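Local atomic coordinates of beta sliding clamp (Bartonella birtlesii LL-WM9, PDB entry 6PTR), a protein that probably forms a ring-shaped head-to-tail homodimer around DNA, tethering DNA polymerases and other proteins to it so that replication is processive. Residues P361-D366 with E371-L376; R337-I342 with M351-S356. All blocks are in the same frame, centred on the assembly; numbering follows the deposited sequence.

Contact 1 of 2, residues P361-D366 with E371-L376; sequences PALIRD and EVLYVL
Leu363 and Leu373 show how an antiparallel hairpin can interlock its side chains as well as its backbones. Leu363 swings CG anti to its backbone N (chi1 178°), which carries the branch back over the partner strand. Leu363 CD1 is the bump: it sits over the intervening Tyr374 carbonyl, 3.7 Å from Tyr374 O, in a hollow walled by Leu373 CD1 at 3.8 Å and Val375 CG2 at 4.3 Å. With CG between its backbone N and carbonyl carbon (chi1 59°), Leu373 stands up on this face and points CD1 along its own strand toward Val375. Further along, Val375 turns CG1 to Pro361 CB at 3.7 Å. The reverse face is filled by Ala362, Ile364, Tyr374 and Leu376; here Ile364 reaches diagonally along the hairpin, bringing CD1 to 4.0 Å from Leu376 CB, while the Tyr374 ring lies obliquely to Ile364 O.

Two hydrogen-bonded pairs, Ala362 with Leu376 and Ile364 with Tyr374, hold the strands in register. The Ile364 N to Tyr374 O bond, 2.8 Å, is nearly straight at hydrogen (170°). Between these pairs, Leu363 and Val375 form a non-hydrogen-bonded pair, their backbone groups turned outward to strands 350-355 and 189-196. Toward the turn, one water accepts from Arg365 NE at 2.7 Å, in the guanidinium plane, and also bonds Val372 O.

The Tyr374 hydroxyl finds its partner in Gln345, near the end of helix 336-345, whose Ile342 touches Leu376. Pro361 and Val375 also pack on the bound peptide, griselimycin, making the hairpin's open end, away from the turn, part of its binding site. Strand 362-366 pairs onward with 350-355, and 372-376 with 189-196 of the central domain, placing the hairpin at the join between two domains.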
loop_
_atom_site.group_PDB
_atom_site.type_symbol
_atom_site.label_atom_id
_atom_site.label_comp_id
_atom_site.label_asym_id
_atom_site.label_seq_id
_atom_site.Cartn_x
_atom_site.Cartn_y
_atom_site.Cartn_z
ATOM N N PRO C 361 12.442 -8.272 33.841
ATOM C CA PRO C 361 11.206 -7.983 33.095
ATOM C C PRO C 361 10.388 -6.888 33.754
ATOM O O PRO C 361 10.323 -6.787 34.979
ATOM C CB PRO C 361 10.446 -9.321 33.131
ATOM C CG PRO C 361 11.438 -10.347 33.423
ATOM C CD PRO C 361 12.557 -9.694 34.201
ATOM N N ALA C 362 9.741 -6.081 32.922
ATOM C CA ALA C 362 8.850 -5.016 33.363
ATOM C C ALA C 362 7.421 -5.505 33.219
ATOM O O ALA C 362 7.098 -6.184 32.246
ATOM C CB ALA C 362 9.040 -3.758 32.522
ATOM N N LEU C 363 6.576 -5.149 34.183
ATOM C CA LEU C 363 5.151 -5.459 34.150
ATOM C C LEU C 363 4.408 -4.181 33.787
ATOM O O LEU C 363 4.579 -3.155 34.458
ATOM C CB LEU C 363 4.700 -5.981 35.509
ATOM C CG LEU C 363 3.238 -6.352 35.814
ATOM C CD1 LEU C 363 2.813 -7.542 35.039
ATOM C CD2 LEU C 363 3.079 -6.648 37.313
ATOM N N ILE C 364 3.579 -4.243 32.738
ATOM C CA ILE C 364 2.941 -3.053 32.174
ATOM C C ILE C 364 1.435 -3.259 32.102
ATOM O O ILE C 364 0.955 -4.361 31.800
ATOM C CB ILE C 364 3.496 -2.712 30.778
ATOM C CG1 ILE C 364 5.003 -2.470 30.827
ATOM C CG2 ILE C 364 2.771 -1.502 30.187
ATOM C CD1 ILE C 364 5.645 -2.448 29.478
ATOM N N ARG C 365 0.688 -2.186 32.359
ATOM C CA ARG C 365 -0.766 -2.255 32.291
ATOM C C ARG C 365 -1.358 -0.855 32.273
ATOM O O ARG C 365 -0.695 0.140 32.611
ATOM C CB ARG C 365 -1.344 -3.055 33.457
ATOM C CG ARG C 365 -0.816 -2.622 34.791
ATOM C CD ARG C 365 -1.778 -3.008 35.873
ATOM N NE ARG C 365 -1.835 -4.449 36.072
ATOM C CZ ARG C 365 -1.059 -5.111 36.925
ATOM N NH1 ARG C 365 -0.162 -4.455 37.649
ATOM N NH2 ARG C 365 -1.185 -6.426 37.057
ATOM N N ASP C 366 -2.599 -0.789 31.799
ATOM C CA ASP C 366 -3.465 0.342 32.098
ATOM C C ASP C 366 -3.596 0.465 33.602
ATOM O O ASP C 366 -3.909 -0.516 34.283
ATOM C CB ASP C 366 -4.857 0.132 31.495
ATOM C CG ASP C 366 -5.019 0.785 30.149
ATOM O OD1 ASP C 366 -4.438 1.874 29.938
ATOM O OD2 ASP C 366 -5.731 0.204 29.306
ATOM N N GLU C 371 -7.685 -7.402 34.569
ATOM C CA GLU C 371 -7.807 -8.670 33.863
ATOM C C GLU C 371 -6.710 -8.896 32.821
ATOM O O GLU C 371 -6.499 -10.045 32.415
ATOM C CB GLU C 371 -9.183 -8.774 33.190
ATOM C CG GLU C 371 -9.325 -7.982 31.891
ATOM C CD GLU C 371 -9.837 -6.564 32.082
ATOM O OE1 GLU C 371 -10.747 -6.375 32.915
ATOM O OE2 GLU C 371 -9.338 -5.644 31.391
ATOM N N VAL C 372 -6.003 -7.848 32.407
ATOM C CA VAL C 372 -5.001 -7.904 31.341
ATOM C C VAL C 372 -3.673 -7.397 31.884
ATOM O O VAL C 372 -3.628 -6.343 32.522
ATOM C CB VAL C 372 -5.433 -7.036 30.138
ATOM C CG1 VAL C 372 -4.434 -7.142 28.997
ATOM C CG2 VAL C 372 -6.832 -7.413 29.668
ATOM N N LEU C 373 -2.579 -8.094 31.576
ATOM C CA LEU C 373 -1.273 -7.539 31.896
ATOM C C LEU C 373 -0.319 -7.834 30.753
ATOM O O LEU C 373 -0.503 -8.786 29.988
ATOM C CB LEU C 373 -0.711 -8.088 33.211
ATOM C CG LEU C 373 -0.489 -9.595 33.376
ATOM C CD1 LEU C 373 0.894 -10.026 32.848
ATOM C CD2 LEU C 373 -0.678 -10.021 34.843
ATOM N N TYR C 374 0.722 -7.021 30.666
ATOM C CA TYR C 374 1.763 -7.230 29.686
ATOM C C TYR C 374 3.103 -7.296 30.400
ATOM O O TYR C 374 3.306 -6.670 31.448
ATOM C CB TYR C 374 1.766 -6.115 28.640
ATOM C CG TYR C 374 0.425 -5.998 27.998
ATOM C CD1 TYR C 374 0.046 -6.906 27.009
ATOM C CD2 TYR C 374 -0.494 -5.039 28.418
ATOM C CE1 TYR C 374 -1.193 -6.844 26.429
ATOM C CE2 TYR C 374 -1.761 -4.964 27.833
ATOM C CZ TYR C 374 -2.098 -5.880 26.844
ATOM O OH TYR C 374 -3.336 -5.820 26.268
ATOM N N VAL C 375 4.011 -8.075 29.838
ATOM C CA VAL C 375 5.377 -8.147 30.333
ATOM C C VAL C 375 6.322 -7.809 29.185
ATOM O O VAL C 375 6.126 -8.251 28.047
ATOM C CB VAL C 375 5.683 -9.541 30.916
ATOM C CG1 VAL C 375 7.090 -9.570 31.521
ATOM C CG2 VAL C 375 4.658 -9.936 31.946
ATOM N N LEU C 376 7.350 -7.024 29.480
ATOM C CA LEU C 376 8.312 -6.675 28.441
ATOM C C LEU C 376 9.725 -6.800 28.990
ATOM O O LEU C 376 10.049 -6.219 30.035
ATOM C CB LEU C 376 8.071 -5.254 27.937
ATOM C CG LEU C 376 9.031 -4.787 26.842
ATOM C CD1 LEU C 376 8.861 -5.644 25.601
ATOM C CD2 LEU C 376 8.767 -3.318 26.544
HETATM O O HOH W 1 -4.074 -5.560 34.990
#

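Contact 2 of 2, residues R337-I342 with M351-S356; sequences RYLLDI and MVFMLS
Leu339 and Phe353 each place CG beside the backbone N and anti to the carbonyl carbon (chi1 -78° and -59°), and with these torsions the leucine branch and the aromatic ring reach out from helix and strand to meet in the gap. Met351 closes the distance differently: all three of its torsions are extended, so the chain runs straight out from the strand and puts its terminal methyl at the helix.

The meeting of Leu339 with Phe353 is a methyl against a ring rim. CD2 of Leu339 lies in the ring plane, 3.7 Å from Phe353 CE2 and 4.1 Å from Phe353 CZ, and the two side chains cross at about a right angle. While Leu339 takes the edge, Met351 CE sits above the plane of the same ring near its outer end, 3.7 Å from Phe353 CZ. This methyl is wedged between the ring and the helix, its distances to the helix being the longer ones: 4.3 Å to Ile342 CG2, one helical turn on from Leu339, and 4.4 Å to Leu339 O.

The example illustrates how a helix packs on a sheet: the axes of helix 337-342 and strand 351-355 stay 11.7 Å apart, and apolar side chains from four buried residues span the interval without a hydrogen bond.

Around this core the packing is continued by other elements. Phe353 also meets Phe278 of helix 275-285 edge-to-face, and Ile364 of strand 362-366 touches both Met351 and Phe353. Strand 350-355 itself lies in the sheet between 362-366 and 269-274.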
loop_
_atom_site.group_PDB
_atom_site.type_symbol
_atom_site.label_atom_id
_atom_site.label_comp_id
_atom_site.label_asym_id
_atom_site.label_seq_id
_atom_site.Cartn_x
_atom_site.Cartn_y
_atom_site.Cartn_z
ATOM N N ARG C 337 9.845 -0.214 19.450
ATOM C CA ARG C 337 8.650 -0.722 18.788
ATOM C C ARG C 337 7.800 -1.544 19.748
ATOM O O ARG C 337 6.570 -1.457 19.727
ATOM C CB ARG C 337 9.026 -1.553 17.566
ATOM C CG ARG C 337 7.801 -2.031 16.790
ATOM C CD ARG C 337 6.950 -0.847 16.332
ATOM N NE ARG C 337 5.617 -0.862 16.929
ATOM C CZ ARG C 337 4.697 0.081 16.739
ATOM N NH1 ARG C 337 3.495 -0.027 17.310
ATOM N NH2 ARG C 337 4.980 1.134 15.978
ATOM N N TYR C 338 8.437 -2.350 20.593
ATOM C CA TYR C 338 7.664 -3.139 21.544
ATOM C C TYR C 338 6.975 -2.247 22.562
ATOM O O TYR C 338 5.850 -2.536 22.984
ATOM C CB TYR C 338 8.562 -4.163 22.247
ATOM C CG TYR C 338 9.134 -5.231 21.328
ATOM C CD1 TYR C 338 8.669 -5.389 20.029
ATOM C CD2 TYR C 338 10.141 -6.091 21.778
ATOM C CE1 TYR C 338 9.183 -6.381 19.186
ATOM C CE2 TYR C 338 10.676 -7.077 20.946
ATOM C CZ TYR C 338 10.185 -7.219 19.654
ATOM O OH TYR C 338 10.698 -8.190 18.821
ATOM N N LEU C 339 7.637 -1.164 22.987
ATOM C CA LEU C 339 6.979 -0.210 23.871
ATOM C C LEU C 339 5.758 0.397 23.207
ATOM O O LEU C 339 4.702 0.530 23.835
ATOM C CB LEU C 339 7.942 0.906 24.281
ATOM C CG LEU C 339 8.984 0.625 25.352
ATOM C CD1 LEU C 339 9.939 1.825 25.397
ATOM C CD2 LEU C 339 8.326 0.410 26.704
ATOM N N LEU C 340 5.874 0.773 21.931
ATOM C CA LEU C 340 4.714 1.332 21.241
ATOM C C LEU C 340 3.620 0.284 21.065
ATOM O O LEU C 340 2.432 0.598 21.199
ATOM C CB LEU C 340 5.142 1.905 19.894
ATOM C CG LEU C 340 6.050 3.132 20.069
ATOM C CD1 LEU C 340 6.568 3.595 18.727
ATOM C CD2 LEU C 340 5.277 4.246 20.759
ATOM N N ASP C 341 4.005 -0.967 20.795
ATOM C CA ASP C 341 3.006 -2.032 20.703
ATOM C C ASP C 341 2.180 -2.111 21.980
ATOM O O ASP C 341 0.943 -2.148 21.932
ATOM C CB ASP C 341 3.675 -3.386 20.426
ATOM C CG ASP C 341 4.279 -3.485 19.039
ATOM O OD1 ASP C 341 3.880 -2.719 18.126
ATOM O OD2 ASP C 341 5.146 -4.366 18.860
ATOM N N ILE C 342 2.844 -2.123 23.140
ATOM C CA ILE C 342 2.111 -2.290 24.387
ATOM C C ILE C 342 1.341 -1.022 24.738
ATOM O O ILE C 342 0.190 -1.087 25.188
ATOM C CB ILE C 342 3.079 -2.719 25.499
ATOM C CG1 ILE C 342 3.597 -4.122 25.187
ATOM C CG2 ILE C 342 2.381 -2.681 26.853
ATOM C CD1 ILE C 342 4.848 -4.498 26.015
ATOM N N MET C 351 -0.284 5.169 31.793
ATOM C CA MET C 351 0.450 3.936 31.549
ATOM C C MET C 351 1.373 3.681 32.735
ATOM O O MET C 351 2.159 4.556 33.106
ATOM C CB MET C 351 1.253 4.042 30.259
ATOM C CG MET C 351 2.014 2.799 29.901
ATOM S SD MET C 351 2.643 2.997 28.222
ATOM C CE MET C 351 3.309 1.366 27.909
ATOM N N VAL C 352 1.281 2.497 33.329
ATOM C CA VAL C 352 2.036 2.167 34.537
ATOM C C VAL C 352 3.050 1.076 34.219
ATOM O O VAL C 352 2.702 0.043 33.639
ATOM C CB VAL C 352 1.105 1.725 35.680
ATOM C CG1 VAL C 352 1.940 1.323 36.898
ATOM C CG2 VAL C 352 0.162 2.839 36.037
ATOM N N PHE C 353 4.316 1.317 34.569
ATOM C CA PHE C 353 5.355 0.291 34.531
ATOM C C PHE C 353 5.709 -0.100 35.958
ATOM O O PHE C 353 5.997 0.772 36.779
ATOM C CB PHE C 353 6.645 0.791 33.885
ATOM C CG PHE C 353 6.503 1.261 32.477
ATOM C CD1 PHE C 353 5.875 2.463 32.182
ATOM C CD2 PHE C 353 7.062 0.526 31.451
ATOM C CE1 PHE C 353 5.779 2.903 30.862
ATOM C CE2 PHE C 353 6.974 0.957 30.137
ATOM C CZ PHE C 353 6.335 2.151 29.850
ATOM N N MET C 354 5.728 -1.399 36.237
ATOM C CA MET C 354 6.284 -1.923 37.478
ATOM C C MET C 354 7.662 -2.478 37.148
ATOM O O MET C 354 7.792 -3.396 36.332
ATOM C CB MET C 354 5.375 -2.985 38.102
ATOM C CG MET C 354 3.997 -2.472 38.344
ATOM S SD MET C 354 3.946 -1.077 39.486
ATOM C CE MET C 354 4.715 -1.762 40.948
ATOM N N LEU C 355 8.694 -1.870 37.725
ATOM C CA LEU C 355 10.057 -2.155 37.316
ATOM C C LEU C 355 10.844 -2.729 38.479
ATOM O O LEU C 355 10.524 -2.515 39.651
ATOM C CB LEU C 355 10.757 -0.877 36.810
ATOM C CG LEU C 355 9.981 -0.192 35.688
ATOM C CD1 LEU C 355 10.529 1.200 35.412
ATOM C CD2 LEU C 355 10.053 -1.081 34.448
ATOM N N SER C 356 11.924 -3.416 38.127
ATOM C CA SER C 356 12.887 -3.856 39.120
ATOM C C SER C 356 14.225 -3.220 38.752
ATOM O O SER C 356 14.394 -2.003 38.869
ATOM C CB SER C 356 12.959 -5.386 39.144
ATOM O OG SER C 356 13.657 -5.837 40.280
#

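How the contacts relate
Along the chain, contact 2 closes before contact 1 opens: helix 336-345 is followed by strand 350-355, and then by the hairpin of 362-366 and 372-376. The centres of the two contacts are about 7 Å apart in the C-terminal domain, and they share one antiparallel sheet in which 350-355 borders 362-366. A probable hydrogen bond from Met354 N to Leu363 O, 2.8 Å long, joins them there, and Ile342 CG2 packs on Ile364 CG2 at 3.6 Å. The three strands make one layer and helix 336-345 a second, packed on one face of it. Because the sheet continues into strand 189-196, both contacts belong to the joint between the C-terminal and central domains.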